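Local structure of predicted ATPase involved in replication control, Cdc46/Mcm family (Methanopyrus kandleri AV19, 3F8T) at residues R422-V434 with L445-R457. The protein probably binds ATP and single-stranded DNA, as expected of a homolog of the MCM replicative helicases. The protein carries 2 engineered substitutions. Numbering follows the deposited sequence.
Sequences RLEHWYETRREEV and LPVTRRQLESVER
Leu452 lies across Tyr427 and Leu423 where helix 422-434 meets helix 449-457, the two running roughly antiparallel at 146° with their axes 10.5 Å apart. Leu452 CB sits over the centre of the Tyr427 ring, 3.9 Å from its centroid, a CH-pi contact, while Arg431 CD covers the opposite face nearer the rim. The phenol is thus held between a leucine and an arginine methylene. Leu452 CD1 continues to Leu423 CG at 3.8 Å. Packing is tightest one turn on, where Leu423 CD1 and Val455 CG1 approach to 3.5 Å. The other methyl of Val455, CG2, stands over the six-membered ring of Trp426, 3.8 Å from its centroid. With chi1 at 174°, the Trp426 indole swings away from its backbone N toward the second helix; Arg430 CG backs its other face, and the indole NE1 hydrogen-bonds to Asp484 of helix 473-489, which also forms a salt bridge with Arg430. Ahead of the second helix, Val447 is buried and splits its methyls: CG1 lies against Tyr427 CE1, CG2 against Val434 CG2 at 3.8 Å. The solvent side is looser. There Arg431, its chain bent about CG-CD, reaches Val447 O through NH1 at 2.9 Å, a weak bond with an N-H...O angle of only 121°. Helix 449-457 opens with a Thr448-Gln451 capping box, Thr448 N donating to a lone pair of Gln451 OE1 at 2.9 Å; Thr448 OG1 also donates to OE1 and, as a separate N-cap bond, accepts from Arg450 N. With helix 473-489 packing on Trp426, Val447 and Val455, the pair belongs to the helical lid of an MCM-type AAA+ ATPase.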
ATOM      1  N   ARG A 422     -31.274   5.971   5.521  1.00 28.69           N
ATOM      2  CA  ARG A 422     -31.321   4.516   5.620  1.00 28.76           C
ATOM      3  C   ARG A 422     -30.404   4.020   6.750  1.00 28.27           C
ATOM      4  O   ARG A 422     -30.759   3.107   7.507  1.00 27.70           O
ATOM      5  CB  ARG A 422     -30.937   3.879   4.275  1.00 29.01           C
ATOM      6  CG  ARG A 422     -30.970   2.357   4.263  1.00 30.91           C
ATOM      7  CD  ARG A 422     -32.384   1.797   4.096  1.00 36.58           C
ATOM      8  NE  ARG A 422     -32.602   1.435   2.700  1.00 42.13           N
ATOM      9  CZ  ARG A 422     -33.412   0.470   2.274  1.00 44.35           C
ATOM     10  NH1 ARG A 422     -34.110  -0.259   3.139  1.00 46.07           N
ATOM     11  NH2 ARG A 422     -33.513   0.230   0.973  1.00 45.63           N
ATOM     12  N   LEU A 423     -29.240   4.655   6.863  1.00 28.15           N
ATOM     13  CA  LEU A 423     -28.239   4.282   7.857  1.00 28.15           C
ATOM     14  C   LEU A 423     -28.710   4.655   9.265  1.00 28.97           C
ATOM     15  O   LEU A 423     -28.632   3.846  10.194  1.00 28.73           O
ATOM     16  CB  LEU A 423     -26.910   4.966   7.543  1.00 28.01           C
ATOM     17  CG  LEU A 423     -25.776   4.836   8.559  1.00 27.20           C
ATOM     18  CD1 LEU A 423     -25.356   3.397   8.747  1.00 26.19           C
ATOM     19  CD2 LEU A 423     -24.594   5.684   8.128  1.00 28.25           C
ATOM     20  N   GLU A 424     -29.204   5.879   9.410  1.00 29.52           N
ATOM     21  CA  GLU A 424     -29.700   6.352  10.709  1.00 31.08           C
ATOM     22  C   GLU A 424     -30.895   5.519  11.204  1.00 30.56           C
ATOM     23  O   GLU A 424     -30.988   5.208  12.404  1.00 30.87           O
ATOM     24  CB  GLU A 424     -29.941   7.875  10.685  1.00 30.87           C
ATOM     25  CG  GLU A 424     -28.589   8.611  10.534  1.00 32.76           C
ATOM     26  CD  GLU A 424     -28.639  10.136  10.577  1.00 34.03           C
ATOM     27  OE1 GLU A 424     -29.548  10.747   9.961  1.00 37.91           O
ATOM     28  OE2 GLU A 424     -27.714  10.722  11.200  1.00 37.22           O
ATOM     29  N   HIS A 425     -31.755   5.116  10.270  1.00 30.25           N
ATOM     30  CA  HIS A 425     -32.923   4.275  10.550  1.00 30.62           C
ATOM     31  C   HIS A 425     -32.535   2.887  11.054  1.00 29.75           C
ATOM     32  O   HIS A 425     -33.070   2.416  12.060  1.00 28.81           O
ATOM     33  CB  HIS A 425     -33.803   4.137   9.299  1.00 31.27           C
ATOM     34  CG  HIS A 425     -35.005   3.261   9.494  1.00 35.05           C
ATOM     35  ND1 HIS A 425     -36.068   3.621  10.296  1.00 37.62           N
ATOM     36  CD2 HIS A 425     -35.315   2.044   8.984  1.00 36.10           C
ATOM     37  CE1 HIS A 425     -36.983   2.670  10.268  1.00 37.84           C
ATOM     38  NE2 HIS A 425     -36.548   1.698   9.483  1.00 39.19           N
ATOM     39  N   TRP A 426     -31.629   2.221  10.333  1.00 28.36           N
ATOM     40  CA  TRP A 426     -31.072   0.951  10.801  1.00 27.88           C
ATOM     41  C   TRP A 426     -30.550   1.097  12.233  1.00 27.83           C
ATOM     42  O   TRP A 426     -30.882   0.305  13.106  1.00 27.57           O
ATOM     43  CB  TRP A 426     -29.939   0.481   9.884  1.00 27.12           C
ATOM     44  CG  TRP A 426     -29.245  -0.744  10.402  1.00 26.39           C
ATOM     45  CD1 TRP A 426     -29.626  -2.037  10.215  1.00 27.17           C
ATOM     46  CD2 TRP A 426     -28.073  -0.787  11.224  1.00 25.94           C
ATOM     47  NE1 TRP A 426     -28.751  -2.885  10.846  1.00 25.33           N
ATOM     48  CE2 TRP A 426     -27.792  -2.145  11.480  1.00 24.92           C
ATOM     49  CE3 TRP A 426     -27.228   0.191  11.763  1.00 25.76           C
ATOM     50  CZ2 TRP A 426     -26.704  -2.555  12.250  1.00 25.83           C
ATOM     51  CZ3 TRP A 426     -26.134  -0.223  12.537  1.00 26.44           C
ATOM     52  CH2 TRP A 426     -25.890  -1.577  12.771  1.00 25.88           C
ATOM     53  N   TYR A 427     -29.734   2.122  12.456  1.00 28.21           N
ATOM     54  CA  TYR A 427     -29.062   2.317  13.735  1.00 28.95           C
ATOM     55  C   TYR A 427     -30.040   2.478  14.893  1.00 30.06           C
ATOM     56  O   TYR A 427     -29.925   1.781  15.901  1.00 29.50           O
ATOM     57  CB  TYR A 427     -28.136   3.532  13.651  1.00 28.80           C
ATOM     58  CG  TYR A 427     -27.226   3.752  14.847  1.00 29.23           C
ATOM     59  CD1 TYR A 427     -26.507   2.699  15.415  1.00 28.93           C
ATOM     60  CD2 TYR A 427     -27.050   5.033  15.379  1.00 29.10           C
ATOM     61  CE1 TYR A 427     -25.644   2.916  16.503  1.00 30.63           C
ATOM     62  CE2 TYR A 427     -26.190   5.262  16.461  1.00 29.75           C
ATOM     63  CZ  TYR A 427     -25.503   4.201  17.020  1.00 30.07           C
ATOM     64  OH  TYR A 427     -24.661   4.429  18.080  1.00 30.60           O
ATOM     65  N   GLU A 428     -30.999   3.387  14.732  1.00 31.27           N
ATOM     66  CA  GLU A 428     -32.007   3.646  15.760  1.00 33.46           C
ATOM     67  C   GLU A 428     -32.900   2.420  15.994  1.00 32.64           C
ATOM     68  O   GLU A 428     -33.186   2.080  17.136  1.00 33.29           O
ATOM     69  CB  GLU A 428     -32.826   4.904  15.430  1.00 33.16           C
ATOM     70  CG  GLU A 428     -33.809   4.772  14.258  1.00 36.62           C
ATOM     71  CD  GLU A 428     -34.483   6.093  13.874  1.00 36.92           C
ATOM     72  OE1 GLU A 428     -34.106   7.150  14.437  1.00 41.80           O
ATOM     73  OE2 GLU A 428     -35.383   6.077  13.000  1.00 40.94           O
ATOM     74  N   THR A 429     -33.308   1.750  14.916  1.00 32.53           N
ATOM     75  CA  THR A 429     -34.148   0.550  15.000  1.00 32.23           C
ATOM     76  C   THR A 429     -33.424  -0.580  15.764  1.00 32.01           C
ATOM     77  O   THR A 429     -34.015  -1.241  16.629  1.00 31.90           O
ATOM     78  CB  THR A 429     -34.619   0.098  13.576  1.00 32.69           C
ATOM     79  OG1 THR A 429     -35.496   1.091  13.016  1.00 33.71           O
ATOM     80  CG2 THR A 429     -35.356  -1.222  13.609  1.00 33.44           C
ATOM     81  N   ARG A 430     -32.141  -0.783  15.466  1.00 31.01           N
ATOM     82  CA  ARG A 430     -31.365  -1.826  16.145  1.00 30.86           C
ATOM     83  C   ARG A 430     -31.095  -1.521  17.616  1.00 30.47           C
ATOM     84  O   ARG A 430     -31.125  -2.422  18.443  1.00 30.20           O
ATOM     85  CB  ARG A 430     -30.044  -2.103  15.400  1.00 31.17           C
ATOM     86  CG  ARG A 430     -30.241  -2.792  14.053  1.00 31.24           C
ATOM     87  CD  ARG A 430     -30.740  -4.232  14.214  1.00 32.65           C
ATOM     88  NE  ARG A 430     -30.822  -4.902  12.921  1.00 37.13           N
ATOM     89  CZ  ARG A 430     -31.844  -4.806  12.070  1.00 39.29           C
ATOM     90  NH1 ARG A 430     -32.911  -4.068  12.363  1.00 40.50           N
ATOM     91  NH2 ARG A 430     -31.800  -5.455  10.915  1.00 40.85           N
ATOM     92  N   ARG A 431     -30.821  -0.259  17.936  1.00 30.34           N
ATOM     93  CA  ARG A 431     -30.603   0.142  19.328  1.00 31.56           C
ATOM     94  C   ARG A 431     -31.851  -0.113  20.183  1.00 31.32           C
ATOM     95  O   ARG A 431     -31.747  -0.575  21.325  1.00 31.13           O
ATOM     96  CB  ARG A 431     -30.161   1.606  19.417  1.00 31.42           C
ATOM     97  CG  ARG A 431     -28.700   1.824  18.993  1.00 32.57           C
ATOM     98  CD  ARG A 431     -28.299   3.292  19.038  1.00 34.05           C
ATOM     99  NE  ARG A 431     -28.347   3.864  20.387  1.00 40.03           N
ATOM    100  CZ  ARG A 431     -27.359   3.793  21.285  1.00 43.45           C
ATOM    101  NH1 ARG A 431     -26.218   3.166  20.996  1.00 42.48           N
ATOM    102  NH2 ARG A 431     -27.512   4.354  22.486  1.00 45.23           N
ATOM    103  N   GLU A 432     -33.014   0.174  19.610  1.00 31.90           N
ATOM    104  CA  GLU A 432     -34.307  -0.091  20.250  1.00 33.03           C
ATOM    105  C   GLU A 432     -34.497  -1.592  20.478  1.00 32.83           C
ATOM    106  O   GLU A 432     -34.962  -2.018  21.544  1.00 32.78           O
ATOM    107  CB  GLU A 432     -35.450   0.466  19.382  1.00 33.37           C
ATOM    108  CG  GLU A 432     -36.864   0.228  19.938  1.00 36.77           C
ATOM    109  CD  GLU A 432     -37.424  -1.137  19.570  1.00 41.21           C
ATOM    110  OE1 GLU A 432     -37.395  -1.496  18.366  1.00 44.80           O
ATOM    111  OE2 GLU A 432     -37.887  -1.856  20.486  1.00 43.46           O
ATOM    112  N   GLU A 433     -34.149  -2.388  19.471  1.00 32.71           N
ATOM    113  CA  GLU A 433     -34.258  -3.837  19.591  1.00 32.60           C
ATOM    114  C   GLU A 433     -33.349  -4.411  20.682  1.00 32.45           C
ATOM    115  O   GLU A 433     -33.764  -5.300  21.418  1.00 32.25           O
ATOM    116  CB  GLU A 433     -33.983  -4.526  18.260  1.00 33.11           C
ATOM    117  CG  GLU A 433     -34.305  -6.008  18.306  1.00 34.50           C
ATOM    118  CD  GLU A 433     -33.890  -6.746  17.058  1.00 37.23           C
ATOM    119  OE1 GLU A 433     -33.452  -6.085  16.085  1.00 38.92           O
ATOM    120  OE2 GLU A 433     -34.003  -7.992  17.055  1.00 36.59           O
ATOM    121  N   VAL A 434     -32.115  -3.910  20.778  1.00 31.81           N
ATOM    122  CA  VAL A 434     -31.184  -4.345  21.817  1.00 31.57           C
ATOM    123  C   VAL A 434     -31.754  -4.019  23.208  1.00 32.23           C
ATOM    124  O   VAL A 434     -31.754  -4.871  24.105  1.00 31.89           O
ATOM    125  CB  VAL A 434     -29.771  -3.704  21.637  1.00 31.72           C
ATOM    126  CG1 VAL A 434     -28.897  -3.924  22.875  1.00 30.82           C
ATOM    127  CG2 VAL A 434     -29.078  -4.274  20.402  1.00 29.21           C
ATOM    128  N   LEU A 445     -25.375  -8.476  22.167  1.00 30.60           N
ATOM    129  CA  LEU A 445     -24.301  -7.501  22.023  1.00 30.41           C
ATOM    130  C   LEU A 445     -24.894  -6.108  21.851  1.00 30.32           C
ATOM    131  O   LEU A 445     -25.912  -5.952  21.163  1.00 29.82           O
ATOM    132  CB  LEU A 445     -23.384  -7.861  20.843  1.00 30.05           C
ATOM    133  CG  LEU A 445     -22.421  -9.046  21.000  1.00 31.24           C
ATOM    134  CD1 LEU A 445     -21.722  -9.389  19.695  1.00 30.32           C
ATOM    135  CD2 LEU A 445     -21.382  -8.809  22.085  1.00 31.95           C
ATOM    136  N   PRO A 446     -24.280  -5.087  22.487  1.00 30.45           N
ATOM    137  CA  PRO A 446     -24.767  -3.723  22.264  1.00 30.67           C
ATOM    138  C   PRO A 446     -24.533  -3.271  20.826  1.00 30.64           C
ATOM    139  O   PRO A 446     -23.624  -3.772  20.166  1.00 30.80           O
ATOM    140  CB  PRO A 446     -23.919  -2.878  23.226  1.00 30.97           C
ATOM    141  CG  PRO A 446     -22.684  -3.680  23.444  1.00 30.97           C
ATOM    142  CD  PRO A 446     -23.141  -5.120  23.420  1.00 30.82           C
ATOM    143  N   VAL A 447     -25.368  -2.347  20.362  1.00 30.17           N
ATOM    144  CA  VAL A 447     -25.183  -1.665  19.093  1.00 29.79           C
ATOM    145  C   VAL A 447     -24.804  -0.220  19.424  1.00 29.94           C
ATOM    146  O   VAL A 447     -25.635   0.576  19.903  1.00 29.66           O
ATOM    147  CB  VAL A 447     -26.443  -1.784  18.196  1.00 29.43           C
ATOM    148  CG1 VAL A 447     -26.379  -0.847  16.990  1.00 28.83           C
ATOM    149  CG2 VAL A 447     -26.610  -3.227  17.738  1.00 29.05           C
ATOM    150  N   THR A 448     -23.526   0.084  19.201  1.00 29.68           N
ATOM    151  CA  THR A 448     -22.921   1.358  19.593  1.00 30.01           C
ATOM    152  C   THR A 448     -22.437   2.155  18.374  1.00 29.76           C
ATOM    153  O   THR A 448     -22.611   1.723  17.234  1.00 29.54           O
ATOM    154  CB  THR A 448     -21.723   1.126  20.533  1.00 29.91           C
ATOM    155  OG1 THR A 448     -20.600   0.653  19.783  1.00 29.96           O
ATOM    156  CG2 THR A 448     -22.066   0.116  21.649  1.00 31.19           C
ATOM    157  N   ARG A 449     -21.809   3.307  18.619  1.00 29.25           N
ATOM    158  CA  ARG A 449     -21.233   4.094  17.531  1.00 29.27           C
ATOM    159  C   ARG A 449     -20.278   3.270  16.665  1.00 27.79           C
ATOM    160  O   ARG A 449     -20.171   3.537  15.473  1.00 27.48           O
ATOM    161  CB  ARG A 449     -20.529   5.362  18.047  1.00 29.24           C
ATOM    162  CG  ARG A 449     -19.435   5.103  19.089  1.00 30.70           C
ATOM    163  CD  ARG A 449     -18.736   6.392  19.513  1.00 31.92           C
ATOM    164  NE  ARG A 449     -17.946   6.966  18.424  1.00 34.73           N
ATOM    165  CZ  ARG A 449     -16.791   7.607  18.585  1.00 37.01           C
ATOM    166  NH1 ARG A 449     -16.260   7.754  19.795  1.00 37.08           N
ATOM    167  NH2 ARG A 449     -16.154   8.092  17.528  1.00 38.15           N
ATOM    168  N   ARG A 450     -19.601   2.281  17.262  1.00 26.93           N
ATOM    169  CA  ARG A 450     -18.678   1.399  16.533  1.00 27.01           C
ATOM    170  C   ARG A 450     -19.410   0.662  15.418  1.00 25.61           C
ATOM    171  O   ARG A 450     -18.891   0.542  14.306  1.00 24.69           O
ATOM    172  CB  ARG A 450     -18.013   0.376  17.473  1.00 26.93           C
ATOM    173  CG  ARG A 450     -17.019   0.983  18.463  1.00 29.51           C
ATOM    174  CD  ARG A 450     -16.468  -0.051  19.460  1.00 30.53           C
ATOM    175  NE  ARG A 450     -17.528  -0.644  20.279  1.00 35.45           N
ATOM    176  CZ  ARG A 450     -18.068  -1.846  20.068  1.00 38.52           C
ATOM    177  NH1 ARG A 450     -17.637  -2.629  19.073  1.00 36.33           N
ATOM    178  NH2 ARG A 450     -19.043  -2.274  20.870  1.00 41.36           N
ATOM    179  N   GLN A 451     -20.617   0.182  15.717  1.00 24.46           N
ATOM    180  CA  GLN A 451     -21.434  -0.528  14.725  1.00 23.45           C
ATOM    181  C   GLN A 451     -21.933   0.395  13.621  1.00 23.41           C
ATOM    182  O   GLN A 451     -21.945   0.009  12.451  1.00 22.52           O
ATOM    183  CB  GLN A 451     -22.597  -1.264  15.395  1.00 23.42           C
ATOM    184  CG  GLN A 451     -22.182  -2.579  16.052  1.00 22.60           C
ATOM    185  CD  GLN A 451     -21.215  -2.383  17.213  1.00 26.02           C
ATOM    186  OE1 GLN A 451     -21.483  -1.607  18.139  1.00 23.87           O
ATOM    187  NE2 GLN A 451     -20.069  -3.065  17.155  1.00 27.32           N
ATOM    188  N   LEU A 452     -22.379   1.593  14.008  1.00 23.43           N
ATOM    189  CA  LEU A 452     -22.736   2.640  13.045  1.00 23.50           C
ATOM    190  C   LEU A 452     -21.573   2.901  12.088  1.00 23.35           C
ATOM    191  O   LEU A 452     -21.750   2.890  10.865  1.00 23.13           O
ATOM    192  CB  LEU A 452     -23.105   3.936  13.764  1.00 23.52           C
ATOM    193  CG  LEU A 452     -23.477   5.140  12.892  1.00 22.92           C
ATOM    194  CD1 LEU A 452     -24.800   4.929  12.204  1.00 22.51           C
ATOM    195  CD2 LEU A 452     -23.538   6.387  13.788  1.00 23.70           C
ATOM    196  N   GLU A 453     -20.391   3.100  12.665  1.00 22.96           N
ATOM    197  CA  GLU A 453     -19.161   3.305  11.896  1.00 23.33           C
ATOM    198  C   GLU A 453     -18.867   2.134  10.943  1.00 22.58           C
ATOM    199  O   GLU A 453     -18.520   2.353   9.776  1.00 21.92           O
ATOM    200  CB  GLU A 453     -17.992   3.606  12.848  1.00 24.06           C
ATOM    201  CG  GLU A 453     -18.147   4.993  13.511  1.00 26.85           C
ATOM    202  CD  GLU A 453     -17.472   5.143  14.874  1.00 31.82           C
ATOM    203  OE1 GLU A 453     -16.621   4.305  15.236  1.00 35.31           O
ATOM    204  OE2 GLU A 453     -17.799   6.125  15.591  1.00 33.35           O
ATOM    205  N   SER A 454     -19.037   0.902  11.416  1.00 21.06           N
ATOM    206  CA  SER A 454     -18.758  -0.277  10.575  1.00 20.84           C
ATOM    207  C   SER A 454     -19.710  -0.380   9.389  1.00 20.99           C
ATOM    208  O   SER A 454     -19.279  -0.654   8.247  1.00 20.05           O
ATOM    209  CB  SER A 454     -18.811  -1.564  11.400  1.00 21.01           C
ATOM    210  OG  SER A 454     -17.821  -1.521  12.413  1.00 20.62           O
ATOM    211  N   VAL A 455     -20.999  -0.155   9.643  1.00 19.39           N
ATOM    212  CA  VAL A 455     -21.970  -0.175   8.546  1.00 19.28           C
ATOM    213  C   VAL A 455     -21.585   0.869   7.483  1.00 19.00           C
ATOM    214  O   VAL A 455     -21.585   0.567   6.286  1.00 18.50           O
ATOM    215  CB  VAL A 455     -23.416   0.034   9.040  1.00 19.32           C
ATOM    216  CG1 VAL A 455     -24.372   0.196   7.852  1.00 18.75           C
ATOM    217  CG2 VAL A 455     -23.827  -1.159   9.875  1.00 19.84           C
ATOM    218  N   GLU A 456     -21.235   2.074   7.924  1.00 19.05           N
ATOM    219  CA  GLU A 456     -20.859   3.133   6.984  1.00 19.54           C
ATOM    220  C   GLU A 456     -19.625   2.755   6.160  1.00 19.12           C
ATOM    221  O   GLU A 456     -19.614   2.951   4.948  1.00 18.17           O
ATOM    222  CB  GLU A 456     -20.669   4.494   7.696  1.00 20.58           C
ATOM    223  CG  GLU A 456     -20.097   5.572   6.775  1.00 23.14           C
ATOM    224  CD  GLU A 456     -20.684   6.972   6.984  1.00 26.01           C
ATOM    225  OE1 GLU A 456     -21.573   7.171   7.835  1.00 25.69           O
ATOM    226  OE2 GLU A 456     -20.219   7.886   6.280  1.00 24.44           O
ATOM    227  N   ARG A 457     -18.601   2.209   6.817  1.00 18.25           N
ATOM    228  CA  ARG A 457     -17.395   1.734   6.125  1.00 18.59           C
ATOM    229  C   ARG A 457     -17.689   0.651   5.114  1.00 17.44           C
ATOM    230  O   ARG A 457     -17.162   0.684   3.995  1.00 16.79           O
ATOM    231  CB  ARG A 457     -16.379   1.196   7.126  1.00 18.73           C
ATOM    232  CG  ARG A 457     -15.689   2.271   7.923  1.00 22.78           C
ATOM    233  CD  ARG A 457     -14.701   1.639   8.924  1.00 26.89           C
ATOM    234  NE  ARG A 457     -14.384   2.606   9.975  1.00 31.36           N
ATOM    235  CZ  ARG A 457     -14.621   2.439  11.274  1.00 33.60           C
ATOM    236  NH1 ARG A 457     -15.153   1.318  11.747  1.00 32.26           N
ATOM    237  NH2 ARG A 457     -14.303   3.404  12.119  1.00 36.28           N
TER